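Local coordinates for protein beta-1,3-glucosyltransferase (Paecilomyces sp. J18, PDB 5JVV) that is a fungal beta-1,3-glucosyltransferase built as a single chain around two large, curved beta-sheets, at residues I81-G95 and F178-D192. Residues are numbered along the deposited sequence; the frame is centred on the assembly and turned at random.
Sequences IDHGLVIADIKHMPG and FNEQGGGVYAMQWTD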
loop_
_atom_site.group_PDB
_atom_site.type_symbol
_atom_site.label_atom_id
_atom_site.label_comp_id
_atom_site.label_asym_id
_atom_site.label_seq_id
_atom_site.Cartn_x
_atom_site.Cartn_y
_atom_site.Cartn_z
ATOM N N ILE A 81 7.757 -13.693 1.376
ATOM C CA ILE A 81 8.405 -13.628 0.077
ATOM C C ILE A 81 9.891 -13.328 0.257
ATOM O O ILE A 81 10.280 -12.565 1.141
ATOM C CB ILE A 81 7.758 -12.548 -0.812
ATOM C CG1 ILE A 81 7.736 -11.205 -0.082
ATOM C CG2 ILE A 81 6.335 -12.957 -1.207
ATOM C CD1 ILE A 81 7.754 -10.000 -1.005
ATOM N N ASP A 82 10.730 -13.938 -0.573
ATOM C CA ASP A 82 12.167 -13.700 -0.485
ATOM C C ASP A 82 12.757 -13.623 -1.878
ATOM O O ASP A 82 13.018 -14.652 -2.512
ATOM C CB ASP A 82 12.851 -14.796 0.327
ATOM C CG ASP A 82 14.300 -14.469 0.645
ATOM O OD1 ASP A 82 14.726 -13.314 0.406
ATOM O OD2 ASP A 82 15.007 -15.363 1.157
ATOM N N HIS A 83 12.976 -12.391 -2.337
ATOM C CA HIS A 83 13.331 -12.102 -3.729
ATOM C C HIS A 83 12.228 -12.578 -4.678
ATOM O O HIS A 83 11.173 -13.036 -4.233
ATOM C CB HIS A 83 14.687 -12.708 -4.106
ATOM C CG HIS A 83 15.848 -12.118 -3.358
ATOM N ND1 HIS A 83 15.839 -11.920 -1.995
ATOM C CD2 HIS A 83 17.061 -11.702 -3.792
ATOM C CE1 HIS A 83 16.994 -11.393 -1.621
ATOM N NE2 HIS A 83 17.752 -11.250 -2.691
ATOM N N GLY A 84 12.453 -12.443 -5.979
ATOM C CA GLY A 84 11.493 -12.903 -6.971
ATOM C C GLY A 84 10.590 -11.797 -7.484
ATOM O O GLY A 84 10.952 -10.616 -7.448
ATOM N N LEU A 85 9.406 -12.176 -7.961
ATOM C CA LEU A 85 8.439 -11.203 -8.456
ATOM C C LEU A 85 7.159 -11.254 -7.651
ATOM O O LEU A 85 6.716 -12.329 -7.242
ATOM C CB LEU A 85 8.068 -11.487 -9.909
ATOM C CG LEU A 85 9.108 -11.525 -11.008
ATOM C CD1 LEU A 85 8.376 -11.721 -12.328
ATOM C CD2 LEU A 85 9.906 -10.236 -11.022
ATOM N N VAL A 86 6.555 -10.090 -7.441
ATOM C CA VAL A 86 5.221 -10.002 -6.867
ATOM C C VAL A 86 4.343 -9.237 -7.854
ATOM O O VAL A 86 4.705 -8.147 -8.293
ATOM C CB VAL A 86 5.239 -9.274 -5.521
ATOM C CG1 VAL A 86 3.815 -9.075 -5.001
ATOM C CG2 VAL A 86 6.074 -10.048 -4.514
ATOM N N ILE A 87 3.201 -9.816 -8.215
ATOM C CA ILE A 87 2.279 -9.180 -9.149
ATOM C C ILE A 87 0.924 -9.042 -8.486
ATOM O O ILE A 87 0.298 -10.043 -8.145
ATOM C CB ILE A 87 2.096 -10.031 -10.423
ATOM C CG1 ILE A 87 3.459 -10.376 -11.035
ATOM C CG2 ILE A 87 1.181 -9.315 -11.425
ATOM C CD1 ILE A 87 4.064 -9.262 -11.854
ATOM N N ALA A 88 0.471 -7.810 -8.286
ATOM C CA ALA A 88 -0.844 -7.579 -7.701
ATOM C C ALA A 88 -1.754 -6.888 -8.699
ATOM O O ALA A 88 -1.474 -5.761 -9.115
ATOM C CB ALA A 88 -0.724 -6.747 -6.445
ATOM N N ASP A 89 -2.835 -7.564 -9.094
ATOM C CA ASP A 89 -3.834 -6.945 -9.951
ATOM C C ASP A 89 -4.918 -6.362 -9.053
ATOM O O ASP A 89 -5.656 -7.097 -8.393
ATOM C CB ASP A 89 -4.389 -7.963 -10.964
ATOM C CG ASP A 89 -5.416 -7.362 -11.905
ATOM O OD1 ASP A 89 -6.219 -6.520 -11.467
ATOM O OD2 ASP A 89 -5.446 -7.763 -13.096
ATOM N N ILE A 90 -4.996 -5.031 -9.019
ATOM C CA ILE A 90 -5.865 -4.319 -8.089
ATOM C C ILE A 90 -6.860 -3.478 -8.887
ATOM O O ILE A 90 -6.463 -2.619 -9.675
ATOM C CB ILE A 90 -5.013 -3.418 -7.166
ATOM C CG1 ILE A 90 -3.997 -4.270 -6.398
ATOM C CG2 ILE A 90 -5.892 -2.621 -6.205
ATOM C CD1 ILE A 90 -2.846 -3.479 -5.795
ATOM N N LYS A 91 -8.149 -3.738 -8.702
ATOM C CA LYS A 91 -9.184 -3.014 -9.428
ATOM C C LYS A 91 -9.465 -1.648 -8.794
ATOM O O LYS A 91 -9.791 -0.682 -9.486
ATOM C CB LYS A 91 -10.469 -3.854 -9.494
ATOM C CG LYS A 91 -11.637 -3.155 -10.181
ATOM C CD LYS A 91 -12.952 -3.896 -9.985
ATOM C CE LYS A 91 -12.970 -5.240 -10.693
ATOM N NZ LYS A 91 -12.882 -5.081 -12.173
ATOM N N HIS A 92 -9.325 -1.565 -7.475
ATOM C CA HIS A 92 -9.710 -0.373 -6.737
ATOM C C HIS A 92 -8.840 -0.303 -5.495
ATOM O O HIS A 92 -8.505 -1.336 -4.908
ATOM C CB HIS A 92 -11.190 -0.485 -6.332
ATOM C CG HIS A 92 -11.818 0.795 -5.867
ATOM N ND1 HIS A 92 -11.702 1.260 -4.571
ATOM C CD2 HIS A 92 -12.634 1.668 -6.504
ATOM C CE1 HIS A 92 -12.391 2.376 -4.442
ATOM N NE2 HIS A 92 -12.965 2.654 -5.601
ATOM N N MET A 93 -8.457 0.906 -5.107
ATOM C CA MET A 93 -7.756 1.116 -3.846
ATOM C C MET A 93 -8.461 2.245 -3.114
ATOM O O MET A 93 -9.306 2.920 -3.703
ATOM C CB MET A 93 -6.278 1.456 -4.067
ATOM C CG MET A 93 -6.016 2.845 -4.649
ATOM S SD MET A 93 -4.294 3.311 -4.448
ATOM C CE MET A 93 -4.253 3.508 -2.681
ATOM N N PRO A 94 -8.150 2.443 -1.824
ATOM C CA PRO A 94 -8.873 3.529 -1.148
ATOM C C PRO A 94 -8.625 4.863 -1.843
ATOM O O PRO A 94 -7.504 5.152 -2.316
ATOM C CB PRO A 94 -8.295 3.487 0.269
ATOM C CG PRO A 94 -8.033 2.025 0.472
ATOM C CD PRO A 94 -7.486 1.547 -0.861
ATOM N N GLY A 95 -9.695 5.650 -1.950
ATOM C CA GLY A 95 -9.662 6.858 -2.751
ATOM C C GLY A 95 -8.915 8.016 -2.128
ATOM O O GLY A 95 -8.346 7.920 -1.033
ATOM N N PHE A 178 -6.585 6.479 -9.923
ATOM C CA PHE A 178 -6.318 5.065 -10.164
ATOM C C PHE A 178 -7.650 4.339 -10.305
ATOM O O PHE A 178 -7.843 3.546 -11.227
ATOM C CB PHE A 178 -5.501 4.553 -8.971
ATOM C CG PHE A 178 -5.309 3.055 -8.899
ATOM C CD1 PHE A 178 -4.146 2.465 -9.391
ATOM C CD2 PHE A 178 -6.233 2.250 -8.230
ATOM C CE1 PHE A 178 -3.934 1.092 -9.272
ATOM C CE2 PHE A 178 -6.036 0.883 -8.108
ATOM C CZ PHE A 178 -4.886 0.296 -8.630
ATOM N N ASN A 179 -8.583 4.636 -9.407
ATOM C CA ASN A 179 -9.866 3.951 -9.387
ATOM C C ASN A 179 -10.710 4.196 -10.632
ATOM O O ASN A 179 -11.355 3.281 -11.140
ATOM C CB ASN A 179 -10.664 4.340 -8.141
ATOM C CG ASN A 179 -10.025 3.835 -6.867
ATOM O OD1 ASN A 179 -9.242 2.877 -6.890
ATOM N ND2 ASN A 179 -10.339 4.478 -5.752
ATOM N N GLU A 180 -10.711 5.432 -11.118
ATOM C CA GLU A 180 -11.648 5.779 -12.185
ATOM C C GLU A 180 -11.247 5.179 -13.520
ATOM O O GLU A 180 -12.056 5.128 -14.449
ATOM C CB GLU A 180 -11.860 7.297 -12.278
ATOM C CG GLU A 180 -10.605 8.109 -12.510
ATOM C CD GLU A 180 -10.790 9.560 -12.101
ATOM O OE1 GLU A 180 -10.002 10.412 -12.561
ATOM O OE2 GLU A 180 -11.720 9.844 -11.311
ATOM N N GLN A 181 -10.009 4.704 -13.606
ATOM C CA GLN A 181 -9.540 4.004 -14.794
ATOM C C GLN A 181 -9.419 2.497 -14.589
ATOM O O GLN A 181 -8.773 1.817 -15.381
ATOM C CB GLN A 181 -8.226 4.594 -15.302
ATOM C CG GLN A 181 -8.418 5.864 -16.118
ATOM C CD GLN A 181 -9.677 5.821 -16.978
ATOM O OE1 GLN A 181 -9.858 4.923 -17.805
ATOM N NE2 GLN A 181 -10.562 6.793 -16.772
ATOM N N GLY A 182 -10.049 1.993 -13.529
ATOM C CA GLY A 182 -10.123 0.564 -13.263
ATOM C C GLY A 182 -8.873 -0.049 -12.649
ATOM O O GLY A 182 -8.645 -1.262 -12.762
ATOM N N GLY A 183 -8.066 0.776 -11.988
ATOM C CA GLY A 183 -6.836 0.298 -11.384
ATOM C C GLY A 183 -5.835 -0.237 -12.395
ATOM O O GLY A 183 -5.644 0.332 -13.474
ATOM N N GLY A 184 -5.164 -1.327 -12.037
ATOM C CA GLY A 184 -4.157 -1.904 -12.900
ATOM C C GLY A 184 -3.326 -2.900 -12.128
ATOM O O GLY A 184 -3.812 -3.474 -11.152
ATOM N N VAL A 185 -2.094 -3.119 -12.570
ATOM C CA VAL A 185 -1.198 -4.053 -11.897
ATOM C C VAL A 185 -0.022 -3.311 -11.286
ATOM O O VAL A 185 0.581 -2.464 -11.944
ATOM C CB VAL A 185 -0.656 -5.115 -12.878
ATOM C CG1 VAL A 185 0.518 -5.874 -12.255
ATOM C CG2 VAL A 185 -1.773 -6.061 -13.303
ATOM N N TYR A 186 0.277 -3.607 -10.020
ATOM C CA TYR A 186 1.543 -3.222 -9.414
ATOM C C TYR A 186 2.452 -4.443 -9.373
ATOM O O TYR A 186 2.038 -5.524 -8.931
ATOM C CB TYR A 186 1.335 -2.638 -8.013
ATOM C CG TYR A 186 1.218 -1.131 -8.033
ATOM C CD1 TYR A 186 2.352 -0.336 -7.941
ATOM C CD2 TYR A 186 -0.017 -0.503 -8.167
ATOM C CE1 TYR A 186 2.270 1.034 -7.966
ATOM C CE2 TYR A 186 -0.113 0.879 -8.194
ATOM C CZ TYR A 186 1.042 1.641 -8.096
ATOM O OH TYR A 186 1.002 3.019 -8.125
ATOM N N ALA A 187 3.681 -4.266 -9.839
ATOM C CA ALA A 187 4.645 -5.352 -9.903
ATOM C C ALA A 187 5.923 -4.968 -9.179
ATOM O O ALA A 187 6.386 -3.831 -9.282
ATOM C CB ALA A 187 4.959 -5.705 -11.353
ATOM N N MET A 188 6.495 -5.925 -8.456
ATOM C CA MET A 188 7.797 -5.732 -7.827
ATOM C C MET A 188 8.756 -6.824 -8.265
ATOM O O MET A 188 8.417 -8.007 -8.202
ATOM C CB MET A 188 7.672 -5.773 -6.303
ATOM C CG MET A 188 9.039 -5.735 -5.625
ATOM S SD MET A 188 9.000 -5.578 -3.829
ATOM C CE MET A 188 8.091 -7.046 -3.365
ATOM N N GLN A 189 9.949 -6.426 -8.710
ATOM C CA GLN A 189 11.055 -7.361 -8.880
ATOM C C GLN A 189 12.092 -7.076 -7.801
ATOM O O GLN A 189 12.543 -5.940 -7.656
ATOM C CB GLN A 189 11.708 -7.214 -10.246
ATOM C CG GLN A 189 12.808 -8.242 -10.494
ATOM C CD GLN A 189 13.574 -7.993 -11.778
ATOM O OE1 GLN A 189 13.565 -6.886 -12.315
ATOM N NE2 GLN A 189 14.246 -9.026 -12.274
ATOM N N TRP A 190 12.464 -8.109 -7.052
ATOM C CA TRP A 190 13.396 -7.964 -5.928
ATOM C C TRP A 190 14.594 -8.890 -6.148
ATOM O O TRP A 190 14.437 -10.112 -6.199
ATOM C CB TRP A 190 12.637 -8.304 -4.637
ATOM C CG TRP A 190 13.419 -8.467 -3.348
ATOM C CD1 TRP A 190 14.735 -8.173 -3.114
ATOM C CD2 TRP A 190 12.893 -8.965 -2.111
ATOM N NE1 TRP A 190 15.053 -8.463 -1.802
ATOM C CE2 TRP A 190 13.940 -8.957 -1.171
ATOM C CE3 TRP A 190 11.634 -9.421 -1.713
ATOM C CZ2 TRP A 190 13.767 -9.391 0.141
ATOM C CZ3 TRP A 190 11.457 -9.846 -0.408
ATOM C CH2 TRP A 190 12.520 -9.832 0.504
ATOM N N THR A 191 15.781 -8.300 -6.312
ATOM C CA THR A 191 17.027 -9.063 -6.463
ATOM C C THR A 191 18.003 -8.572 -5.409
ATOM O O THR A 191 17.665 -7.672 -4.654
ATOM C CB THR A 191 17.666 -8.871 -7.852
ATOM O OG1 THR A 191 18.193 -7.540 -7.960
ATOM C CG2 THR A 191 16.655 -9.111 -8.954
ATOM N N ASP A 192 19.203 -9.144 -5.347
ATOM C CA ASP A 192 20.181 -8.683 -4.366
ATOM C C ASP A 192 20.464 -7.201 -4.570
ATOM O O ASP A 192 20.605 -6.442 -3.608
ATOM C CB ASP A 192 21.503 -9.446 -4.509
ATOM C CG ASP A 192 21.510 -10.780 -3.781
ATOM O OD1 ASP A 192 20.614 -11.029 -2.950
ATOM O OD2 ASP A 192 22.439 -11.581 -4.035
HETATM O O HOH W 1 -11.909 0.868 -9.842
HETATM O O HOH W 2 -11.108 -2.873 -13.741
#
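Asn179 OD1 accepts a hydrogen bond from Met93 N at 2.8 Å, while ND2 of the same amide donates to Met93 O, likewise at 2.8 Å. An asparagine suits this place because its flat amide offers acceptor and donor together, matching both polar groups of one backbone residue. The amide also lies over one face of the His92 ring, whose NE2 is hydrogen-bonded to Glu286 and whose ND1 is hydrogen-bonded to Tyr288 O. Beside it, Phe178 CD2 takes Met93 CG at 3.6 Å, and Met93 SD stands above the ring face, a longer Met-aromatic contact. A Schellman motif closed by Gly183 N to Phe178 O ends the helix, its C' residue Gly182 readily adopting positive phi.

Eight backbone hydrogen bonds then join strand 184-190 antiparallel to strand 84-90. The Met188 thioether bends at its last torsion (chi3 60°), bringing CE within 3.8 Å of both Val86 CG2 and Ile81 CD1. Across the other face Ile87 meets Val185 CG1 with CG2 and Ala187 CB with CD1, and Asp89 pairs with Arg202. At the far end Trp190 gives a broad face to His83 CA and the offset-stacked His83 ring, planes 25° apart. Histidine can donate twice: ND1 to Asp82 OD1, and His83 NE2 to Asp192 OD1 at 2.9 Å. Flanked by strands 289-297 and 195-201, this antiparallel ladder belongs to a two-sheet sandwich consistent with the beta-jelly-roll of glycoside hydrolase family 16.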